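Local structure of uncharacterized protein (Bombyx mori, 5AZ0) at residues L133-H137 and T156-F160; W138-I142 and Y321-F326; F177-K183 and D208-C213. The protein is an aldo-keto reductase, AKR2E5, that probably reduces aldehydes and ketones to alcohols with a nicotinamide nucleotide as hydride donor. All blocks are in the same frame, centred on the assembly; numbering follows the deposited sequence.

How the contacts relate
All three contacts lie in or against a TIM barrel. Contact 1 is core throughout: it lays helix 153-165 on strand 133-136 with an aromatic ring against the strand backbone and apolar side chains round it, no polar bond joining the two. Contact 2 begins where that strand ends and joins its following loop to the C-terminal tail, mixing a buried apolar wall with water bridges. Contact 3 pairs two neighbouring outer helices, apolar on the barrel side and more exposed on the other. Met136 SD packs on Phe177 CZ between contacts 1 and 3. Contacts 2 and 3 are joined more firmly, since Asn178 ND2 and Gln181 NE2 probably donate to Pro325 O and Asn323 O.

Contact 1. Residues L133-H137 and T156-F160; sequences LVLMH and TWRGF
Phe160 lies against the backbone of Val134, Leu135 and Met136, and helps seat the helix of a beta-alpha-beta unit on its strand in the TIM barrel. Strand 133-136 and the helical segment 156-160 run antiparallel, at 173° and 9.8 Å between axes, as the chain turns back along the outside of the barrel before entering strand 172-175. Packing is tightest at the far end of the phenyl ring. Its CZ comes within 3.3 Å of Met136 N and its CE2 within 3.4 Å of Leu135 C, both approached obliquely, while Val134 O lies at the ring edge. A flat ring suits this place because it fits between two side chains on the strand: Val134 CG1 meets CE2 at 3.9 Å, and Met136 CB meets CZ at 3.8 Å. An alanine here is likely to leave a gap between helix and strand, with Val134 CG1 and Met136 CB losing the surface they rest on. Toward the start of the helical segment the fit is looser and depends on the flexible thioether of Met136. With CG anti to the backbone N (chi1 -164°) this chain reaches across to the helix, then bends at chi3 so that CE touches Thr156 CB at 3.8 Å. The threonine offers its carbon side to the methionine and gives its hydroxyl to His110 O. Arg158, exposed, belongs to the solvent side of the helix and takes no part, whereas Trp157 is buried and sends its NE1 to Val191 O. Its indole carries Phe160 CB over one face, 3.8 Å above the plane, and receives the methyl Met136 CE at its edge, 4.0 Å from CE3.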
loop_
_atom_site.group_PDB
_atom_site.type_symbol
_atom_site.label_atom_id
_atom_site.label_comp_id
_atom_site.label_asym_id
_atom_site.label_seq_id
_atom_site.Cartn_x
_atom_site.Cartn_y
_atom_site.Cartn_z
ATOM N N LEU A 133 0.552 11.718 2.037
ATOM C CA LEU A 133 0.871 10.732 3.041
ATOM C C LEU A 133 2.316 10.234 2.828
ATOM O O LEU A 133 2.703 9.956 1.696
ATOM C CB LEU A 133 -0.155 9.581 2.958
ATOM C CG LEU A 133 0.141 8.373 3.859
ATOM C CD1 LEU A 133 0.031 8.763 5.347
ATOM C CD2 LEU A 133 -0.894 7.300 3.520
ATOM N N VAL A 134 3.099 10.110 3.905
ATOM C CA VAL A 134 4.371 9.404 3.803
ATOM C C VAL A 134 4.420 8.291 4.855
ATOM O O VAL A 134 4.057 8.527 6.012
ATOM C CB VAL A 134 5.534 10.394 3.887
ATOM C CG1 VAL A 134 5.646 11.072 5.239
ATOM C CG2 VAL A 134 6.863 9.710 3.560
ATOM N N LEU A 135 4.889 7.131 4.450
ATOM C CA LEU A 135 5.032 5.949 5.299
ATOM C C LEU A 135 6.468 5.514 5.569
ATOM O O LEU A 135 7.361 5.637 4.723
ATOM C CB LEU A 135 4.327 4.757 4.664
ATOM C CG LEU A 135 2.926 4.987 4.135
ATOM C CD1 LEU A 135 2.370 3.749 3.414
ATOM C CD2 LEU A 135 1.990 5.410 5.257
ATOM N N MET A 136 6.643 4.960 6.754
ATOM C CA MET A 136 7.743 4.093 7.070
ATOM C C MET A 136 7.543 2.777 6.404
ATOM O O MET A 136 6.615 2.000 6.715
ATOM C CB MET A 136 7.931 4.011 8.579
ATOM C CG MET A 136 9.323 3.434 8.969
ATOM S SD MET A 136 9.504 3.087 10.734
ATOM C CE MET A 136 8.765 4.511 11.561
ATOM N N HIS A 137 8.302 2.551 5.310
ATOM C CA HIS A 137 8.040 1.410 4.435
ATOM C C HIS A 137 8.106 0.057 5.198
ATOM O O HIS A 137 7.254 -0.768 5.009
ATOM C CB HIS A 137 8.982 1.416 3.264
ATOM C CG HIS A 137 8.437 0.788 2.043
ATOM N ND1 HIS A 137 8.722 1.276 0.787
ATOM C CD2 HIS A 137 7.608 -0.260 1.863
ATOM C CE1 HIS A 137 8.096 0.541 -0.117
ATOM N NE2 HIS A 137 7.393 -0.389 0.508
ATOM N N THR A 156 12.864 6.677 14.371
ATOM C CA THR A 156 12.472 7.033 13.019
ATOM C C THR A 156 11.211 7.933 12.986
ATOM O O THR A 156 11.167 8.919 12.267
ATOM C CB THR A 156 12.247 5.807 12.181
ATOM O OG1 THR A 156 13.341 4.913 12.402
ATOM C CG2 THR A 156 12.113 6.182 10.708
ATOM N N TRP A 157 10.279 7.633 13.873
ATOM C CA TRP A 157 9.003 8.268 13.930
ATOM C C TRP A 157 9.133 9.685 14.330
ATOM O O TRP A 157 8.417 10.512 13.783
ATOM C CB TRP A 157 8.052 7.478 14.846
ATOM C CG TRP A 157 6.619 7.982 14.713
ATOM C CD1 TRP A 157 5.932 8.711 15.595
ATOM C CD2 TRP A 157 5.778 7.799 13.592
ATOM N NE1 TRP A 157 4.657 8.979 15.109
ATOM C CE2 TRP A 157 4.533 8.408 13.888
ATOM C CE3 TRP A 157 5.945 7.169 12.353
ATOM C CZ2 TRP A 157 3.475 8.457 12.967
ATOM C CZ3 TRP A 157 4.867 7.155 11.456
ATOM C CH2 TRP A 157 3.672 7.811 11.760
ATOM N N ARG A 158 10.121 10.019 15.158
ATOM C CA ARG A 158 10.364 11.434 15.439
ATOM C C ARG A 158 10.665 12.238 14.156
ATOM O O ARG A 158 10.279 13.372 14.041
ATOM C CB ARG A 158 11.525 11.704 16.427
ATOM C CG ARG A 158 11.302 11.204 17.866
ATOM C CD ARG A 158 12.398 11.588 18.942
ATOM N NE ARG A 158 13.247 10.442 19.363
ATOM C CZ ARG A 158 12.837 9.344 20.066
ATOM N NH1 ARG A 158 11.578 9.176 20.494
ATOM N NH2 ARG A 158 13.714 8.364 20.344
ATOM N N GLY A 159 11.414 11.653 13.251
ATOM C CA GLY A 159 11.689 12.257 11.959
ATOM C C GLY A 159 10.399 12.377 11.161
ATOM O O GLY A 159 10.218 13.386 10.498
ATOM N N PHE A 160 9.505 11.376 11.205
ATOM C CA PHE A 160 8.179 11.521 10.491
ATOM C C PHE A 160 7.396 12.683 11.100
ATOM O O PHE A 160 6.869 13.510 10.379
ATOM C CB PHE A 160 7.350 10.230 10.518
ATOM C CG PHE A 160 7.744 9.263 9.468
ATOM C CD1 PHE A 160 8.947 8.603 9.532
ATOM C CD2 PHE A 160 6.940 9.062 8.383
ATOM C CE1 PHE A 160 9.346 7.747 8.531
ATOM C CE2 PHE A 160 7.312 8.216 7.397
ATOM C CZ PHE A 160 8.539 7.591 7.446
#

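Contact 2. Residues W138-I142 and Y321-F326; sequences WPMSI and YENYPF
Met140 meets Asn323 with 5.1 Å between their CA atoms, where loop 138-142 passes a type II beta turn running from Tyr321 to Tyr324. Asn323 holds the third position of that turn with phi +70°, a left-handed conformation that asparagine tolerates better than most residues. Above it the pyrrolidine of Pro139 rests on the carbonyl, CG 3.3 Å from Asn323 O. The Met140 chain, bent at chi2 and chi3, folds over the turn and sets SD 3.8 Å from Pro325 CD. On one flank Ile142 CD1 sits over a face of the Tyr321 ring in a CH-pi contact, 3.8 Å from its centroid, while Tyr321 OH is taken up by Gly146 O. On another, the indole edge of Trp138 approaches Phe326 obliquely, CZ3 3.6 Å from CZ, with planes at 75°; Trp318 packs edge-to-face on the same tryptophan. Polar links run through water: one molecule accepts from Ser141 N at 3.0 Å and donates to Glu322 O at 2.8 Å, and a second joins Ser141 OG to Asn323 OD1. Trp138, Pro139, Met140 and Ile142 thus give Tyr321, Pro325 and Phe326 of the tail an apolar seat, while water bridges polar groups of backbone and side chain, a pairing consistent with the C-terminal loop at the barrel mouth, which in aldo-keto reductases commonly helps shape the substrate site.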
loop_
_atom_site.group_PDB
_atom_site.type_symbol
_atom_site.label_atom_id
_atom_site.label_comp_id
_atom_site.label_asym_id
_atom_site.label_seq_id
_atom_site.Cartn_x
_atom_site.Cartn_y
_atom_site.Cartn_z
ATOM N N TRP A 138 9.103 -0.091 6.076
ATOM C CA TRP A 138 9.217 -1.250 6.974
ATOM C C TRP A 138 9.747 -0.798 8.276
ATOM O O TRP A 138 10.404 0.233 8.344
ATOM C CB TRP A 138 10.173 -2.317 6.433
ATOM C CG TRP A 138 9.676 -2.923 5.214
ATOM C CD1 TRP A 138 9.761 -2.415 3.966
ATOM C CD2 TRP A 138 8.991 -4.188 5.089
ATOM N NE1 TRP A 138 9.188 -3.303 3.043
ATOM C CE2 TRP A 138 8.682 -4.376 3.724
ATOM C CE3 TRP A 138 8.641 -5.189 5.998
ATOM C CZ2 TRP A 138 8.007 -5.500 3.251
ATOM C CZ3 TRP A 138 7.947 -6.326 5.532
ATOM C CH2 TRP A 138 7.637 -6.467 4.170
ATOM N N PRO A 139 9.477 -1.570 9.349
ATOM C CA PRO A 139 9.942 -1.206 10.673
ATOM C C PRO A 139 11.470 -1.458 10.897
ATOM O O PRO A 139 12.071 -0.921 11.864
ATOM C CB PRO A 139 9.032 -2.058 11.595
ATOM C CG PRO A 139 8.650 -3.199 10.784
ATOM C CD PRO A 139 8.541 -2.710 9.381
ATOM N N MET A 140 12.098 -2.237 10.024
ATOM C CA MET A 140 13.551 -2.540 10.158
ATOM C C MET A 140 14.393 -1.334 9.680
ATOM O O MET A 140 13.973 -0.559 8.808
ATOM C CB MET A 140 13.959 -3.785 9.373
ATOM C CG MET A 140 13.099 -4.991 9.624
ATOM S SD MET A 140 11.674 -5.177 8.560
ATOM C CE MET A 140 12.262 -5.303 6.879
ATOM N N SER A 141 15.558 -1.213 10.296
ATOM C CA SER A 141 16.581 -0.252 9.983
ATOM C C SER A 141 17.823 -1.020 9.512
ATOM O O SER A 141 18.509 -1.625 10.332
ATOM C CB SER A 141 16.904 0.528 11.221
ATOM O OG SER A 141 17.533 -0.291 12.240
ATOM N N ILE A 142 18.054 -0.992 8.215
ATOM C CA ILE A 142 19.055 -1.762 7.507
ATOM C C ILE A 142 19.893 -0.892 6.547
ATOM O O ILE A 142 19.335 -0.279 5.606
ATOM C CB ILE A 142 18.396 -2.894 6.675
ATOM C CG1 ILE A 142 17.505 -3.723 7.626
ATOM C CG2 ILE A 142 19.442 -3.789 6.010
ATOM C CD1 ILE A 142 16.748 -4.830 6.968
ATOM N N TYR A 321 16.664 -9.583 11.030
ATOM C CA TYR A 321 16.843 -8.154 11.449
ATOM C C TYR A 321 15.963 -7.819 12.589
ATOM O O TYR A 321 14.851 -8.291 12.675
ATOM C CB TYR A 321 16.631 -7.216 10.220
ATOM C CG TYR A 321 17.760 -7.406 9.248
ATOM C CD1 TYR A 321 17.720 -8.382 8.326
ATOM C CD2 TYR A 321 18.903 -6.588 9.322
ATOM C CE1 TYR A 321 18.807 -8.614 7.498
ATOM C CE2 TYR A 321 19.994 -6.778 8.503
ATOM C CZ TYR A 321 19.949 -7.793 7.609
ATOM O OH TYR A 321 21.016 -7.990 6.776
ATOM N N GLU A 322 16.415 -6.965 13.475
ATOM C CA GLU A 322 15.533 -6.496 14.495
ATOM C C GLU A 322 14.275 -5.802 13.867
ATOM O O GLU A 322 14.334 -5.190 12.776
ATOM C CB GLU A 322 16.293 -5.603 15.456
ATOM C CG GLU A 322 17.299 -6.424 16.302
ATOM C CD GLU A 322 17.985 -5.700 17.455
ATOM O OE1 GLU A 322 17.717 -4.492 17.738
ATOM O OE2 GLU A 322 18.837 -6.372 18.070
ATOM N N ASN A 323 13.125 -5.998 14.501
ATOM C CA ASN A 323 11.837 -5.440 14.045
ATOM C C ASN A 323 11.265 -6.039 12.782
ATOM O O ASN A 323 10.187 -5.626 12.309
ATOM C CB ASN A 323 11.907 -3.904 13.979
ATOM C CG ASN A 323 12.013 -3.275 15.333
ATOM O OD1 ASN A 323 12.908 -2.468 15.635
ATOM N ND2 ASN A 323 11.045 -3.535 16.128
ATOM N N TYR A 324 11.873 -7.102 12.268
ATOM C CA TYR A 324 11.177 -7.886 11.297
ATOM C C TYR A 324 9.791 -8.235 11.839
ATOM O O TYR A 324 9.670 -8.689 12.991
ATOM C CB TYR A 324 11.878 -9.167 11.046
ATOM C CG TYR A 324 11.189 -10.061 10.041
ATOM C CD1 TYR A 324 11.292 -9.826 8.679
ATOM C CD2 TYR A 324 10.516 -11.205 10.441
ATOM C CE1 TYR A 324 10.703 -10.649 7.734
ATOM C CE2 TYR A 324 9.941 -12.055 9.523
ATOM C CZ TYR A 324 10.024 -11.792 8.162
ATOM O OH TYR A 324 9.463 -12.673 7.215
ATOM N N PRO A 325 8.736 -7.993 11.037
ATOM C CA PRO A 325 7.400 -7.959 11.655
ATOM C C PRO A 325 6.678 -9.286 11.709
ATOM O O PRO A 325 5.818 -9.440 12.542
ATOM C CB PRO A 325 6.611 -6.958 10.765
ATOM C CG PRO A 325 7.286 -7.084 9.424
ATOM C CD PRO A 325 8.760 -7.321 9.708
ATOM N N PHE A 326 7.003 -10.193 10.815
ATOM C CA PHE A 326 6.232 -11.401 10.674
ATOM C C PHE A 326 6.783 -12.555 11.561
ATOM O O PHE A 326 7.894 -12.457 12.111
ATOM C CB PHE A 326 6.203 -11.809 9.208
ATOM C CG PHE A 326 5.885 -10.688 8.248
ATOM C CD1 PHE A 326 4.892 -9.720 8.538
ATOM C CD2 PHE A 326 6.581 -10.591 7.047
ATOM C CE1 PHE A 326 4.601 -8.712 7.632
ATOM C CE2 PHE A 326 6.291 -9.595 6.143
ATOM C CZ PHE A 326 5.297 -8.656 6.440
HETATM O O HOH W 1 16.376 -3.370 12.287
HETATM O O HOH W 2 15.394 -1.863 14.163
#

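Contact 3. Residues F177-K183 and D208-C213; sequences FNIEQMK and DLVDYC. With ACT (acetate ion), chain J.
Ile179 and Tyr212 close the outer side of an apolar seam between two neighbouring helices of the barrel's outer layer, whose segments run nearly parallel at 15°, their axes 10.3 Å apart. The isoleucine has CG1 anti to its N (chi1 -172°), which carries CD1 across to Tyr212 CB at 3.6 Å. Leu209 packs below the helix start, spreading its two methyls: CD1 lies against Ile179 N and CA, and CD2 reaches the carbonyl of Phe177. Deeper in, Met182 crosses Leu209 at about a right angle and brings CG 4.3 Å from Cys213 SG; a bendable methionine, turned at chi2 and chi3, and a small apolar cysteine suit the buried side next to the strand. Tyr212 OH lies 3.2 Å from Lys183 CA and beside CB, so the end of the phenol covers the base of the lysine, whose extended chain leads away.

Hydrogen bonds gather at the amino ends of the two helices. Asn178, the N-cap, forms a capping box with Gln181: Gln181 N donates to Asn178 OD1 at 2.7 Å, almost in line with the side-chain carbonyl, and Asn178 N returns a bond to a lone pair of Gln181 OE1 at 2.9 Å. With Asn178 ND2 bonded to Pro325 O and Gln181 NE2 to Asn323 O as well, the flip of each amide is fixed. On the other helix Asp208 N donates at 2.8 Å to an acetate, probably from the crystallisation liquor; a helix amino end would tend to attract such an anion.

Beneath the seam, Met182, Leu209 and Cys213 all touch Asn196 of strand 195-199, and Leu209 also meets Ile198, so helices 179-188 and 207-215 rest side by side on a strand lying between them in the chain.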
loop_
_atom_site.group_PDB
_atom_site.type_symbol
_atom_site.label_atom_id
_atom_site.label_comp_id
_atom_site.label_asym_id
_atom_site.label_seq_id
_atom_site.Cartn_x
_atom_site.Cartn_y
_atom_site.Cartn_z
ATOM N N PHE A 177 3.669 -2.893 10.007
ATOM C CA PHE A 177 3.850 -2.910 11.433
ATOM C C PHE A 177 2.912 -4.027 11.931
ATOM O O PHE A 177 1.744 -4.100 11.491
ATOM C CB PHE A 177 3.474 -1.556 12.071
ATOM C CG PHE A 177 4.626 -0.571 12.178
ATOM C CD1 PHE A 177 5.467 -0.359 11.127
ATOM C CD2 PHE A 177 4.854 0.100 13.347
ATOM C CE1 PHE A 177 6.560 0.475 11.282
ATOM C CE2 PHE A 177 5.888 0.963 13.508
ATOM C CZ PHE A 177 6.772 1.127 12.457
ATOM N N ASN A 178 3.382 -4.868 12.857
ATOM C CA ASN A 178 2.503 -5.884 13.430
ATOM C C ASN A 178 1.784 -5.261 14.642
ATOM O O ASN A 178 2.005 -4.122 14.983
ATOM C CB ASN A 178 3.289 -7.174 13.796
ATOM C CG ASN A 178 4.324 -6.950 14.880
ATOM O OD1 ASN A 178 4.188 -6.092 15.761
ATOM N ND2 ASN A 178 5.416 -7.666 14.772
ATOM N N ILE A 179 0.962 -6.048 15.353
ATOM C CA ILE A 179 0.076 -5.478 16.352
ATOM C C ILE A 179 0.860 -4.990 17.521
ATOM O O ILE A 179 0.551 -3.919 18.099
ATOM C CB ILE A 179 -1.044 -6.502 16.740
ATOM C CG1 ILE A 179 -2.085 -5.853 17.639
ATOM C CG2 ILE A 179 -0.456 -7.821 17.383
ATOM C CD1 ILE A 179 -3.325 -6.746 17.829
ATOM N N GLU A 180 1.969 -5.682 17.843
ATOM C CA GLU A 180 2.874 -5.291 18.915
ATOM C C GLU A 180 3.563 -3.965 18.593
ATOM O O GLU A 180 3.701 -3.047 19.412
ATOM C CB GLU A 180 3.947 -6.426 19.118
ATOM C CG GLU A 180 3.438 -7.782 19.670
ATOM C CD GLU A 180 2.927 -8.806 18.642
ATOM O OE1 GLU A 180 2.977 -8.567 17.422
ATOM O OE2 GLU A 180 2.422 -9.876 19.072
ATOM N N GLN A 181 4.073 -3.883 17.369
ATOM C CA GLN A 181 4.716 -2.584 16.901
ATOM C C GLN A 181 3.697 -1.410 16.874
ATOM O O GLN A 181 3.969 -0.300 17.352
ATOM C CB GLN A 181 5.331 -2.815 15.538
ATOM C CG GLN A 181 6.538 -3.770 15.631
ATOM C CD GLN A 181 6.979 -4.288 14.306
ATOM O OE1 GLN A 181 6.168 -4.455 13.400
ATOM N NE2 GLN A 181 8.287 -4.531 14.164
ATOM N N MET A 182 2.473 -1.710 16.455
ATOM C CA MET A 182 1.421 -0.660 16.453
ATOM C C MET A 182 1.108 -0.174 17.816
ATOM O O MET A 182 1.017 1.070 18.097
ATOM C CB MET A 182 0.168 -1.182 15.761
ATOM C CG MET A 182 0.328 -1.359 14.235
ATOM S SD MET A 182 0.636 0.259 13.394
ATOM C CE MET A 182 -0.583 1.327 14.112
ATOM N N LYS A 183 0.975 -1.143 18.725
ATOM C CA LYS A 183 0.697 -0.754 20.143
ATOM C C LYS A 183 1.813 0.110 20.796
ATOM O O LYS A 183 1.572 1.148 21.461
ATOM C CB LYS A 183 0.380 -2.036 20.943
ATOM C CG LYS A 183 0.310 -1.846 22.430
ATOM C CD LYS A 183 -0.370 -3.004 23.175
ATOM C CE LYS A 183 -0.680 -2.579 24.633
ATOM N NZ LYS A 183 -1.344 -3.637 25.473
ATOM N N ASP A 208 -7.094 -9.692 13.643
ATOM C CA ASP A 208 -6.746 -9.038 14.925
ATOM C C ASP A 208 -6.021 -7.715 14.662
ATOM O O ASP A 208 -6.280 -6.732 15.334
ATOM C CB ASP A 208 -5.833 -9.927 15.817
ATOM C CG ASP A 208 -6.587 -11.129 16.437
ATOM O OD1 ASP A 208 -7.798 -11.209 16.317
ATOM O OD2 ASP A 208 -5.930 -12.035 16.975
ATOM N N LEU A 209 -5.061 -7.738 13.735
ATOM C CA LEU A 209 -4.311 -6.488 13.403
ATOM C C LEU A 209 -5.269 -5.387 12.831
ATOM O O LEU A 209 -5.306 -4.273 13.333
ATOM C CB LEU A 209 -3.135 -6.804 12.490
ATOM C CG LEU A 209 -2.221 -5.624 12.005
ATOM C CD1 LEU A 209 -1.742 -4.802 13.172
ATOM C CD2 LEU A 209 -1.091 -6.193 11.111
ATOM N N VAL A 210 -6.183 -5.784 11.970
ATOM C CA VAL A 210 -7.148 -4.827 11.413
ATOM C C VAL A 210 -8.041 -4.262 12.505
ATOM O O VAL A 210 -8.245 -3.063 12.582
ATOM C CB VAL A 210 -7.958 -5.483 10.287
ATOM C CG1 VAL A 210 -9.157 -4.634 9.843
ATOM C CG2 VAL A 210 -7.053 -5.773 9.104
ATOM N N ASP A 211 -8.555 -5.130 13.374
ATOM C CA ASP A 211 -9.437 -4.708 14.435
ATOM C C ASP A 211 -8.714 -3.789 15.371
ATOM O O ASP A 211 -9.252 -2.797 15.793
ATOM C CB ASP A 211 -9.993 -5.945 15.234
ATOM C CG ASP A 211 -11.012 -6.773 14.438
ATOM O OD1 ASP A 211 -11.530 -6.339 13.371
ATOM O OD2 ASP A 211 -11.267 -7.904 14.851
ATOM N N TYR A 212 -7.491 -4.140 15.710
ATOM C CA TYR A 212 -6.711 -3.268 16.600
ATOM C C TYR A 212 -6.510 -1.859 15.972
ATOM O O TYR A 212 -6.670 -0.790 16.630
ATOM C CB TYR A 212 -5.330 -3.903 16.926
ATOM C CG TYR A 212 -4.552 -3.033 17.891
ATOM C CD1 TYR A 212 -4.892 -2.987 19.262
ATOM C CD2 TYR A 212 -3.556 -2.212 17.463
ATOM C CE1 TYR A 212 -4.203 -2.162 20.142
ATOM C CE2 TYR A 212 -2.891 -1.351 18.321
ATOM C CZ TYR A 212 -3.209 -1.327 19.645
ATOM O OH TYR A 212 -2.509 -0.460 20.458
ATOM N N CYS A 213 -6.133 -1.848 14.710
ATOM C CA CYS A 213 -5.942 -0.517 13.993
ATOM C C CYS A 213 -7.207 0.305 13.984
ATOM O O CYS A 213 -7.203 1.476 14.383
ATOM C CB CYS A 213 -5.369 -0.739 12.572
ATOM S SG CYS A 213 -3.593 -1.312 12.574
HETATM C C ACT J . -5.833 -12.851 12.293
HETATM O O ACT J . -6.137 -12.301 13.353
HETATM O OXT ACT J . -4.757 -12.536 11.803
HETATM C CH3 ACT J . -6.726 -13.809 11.533
#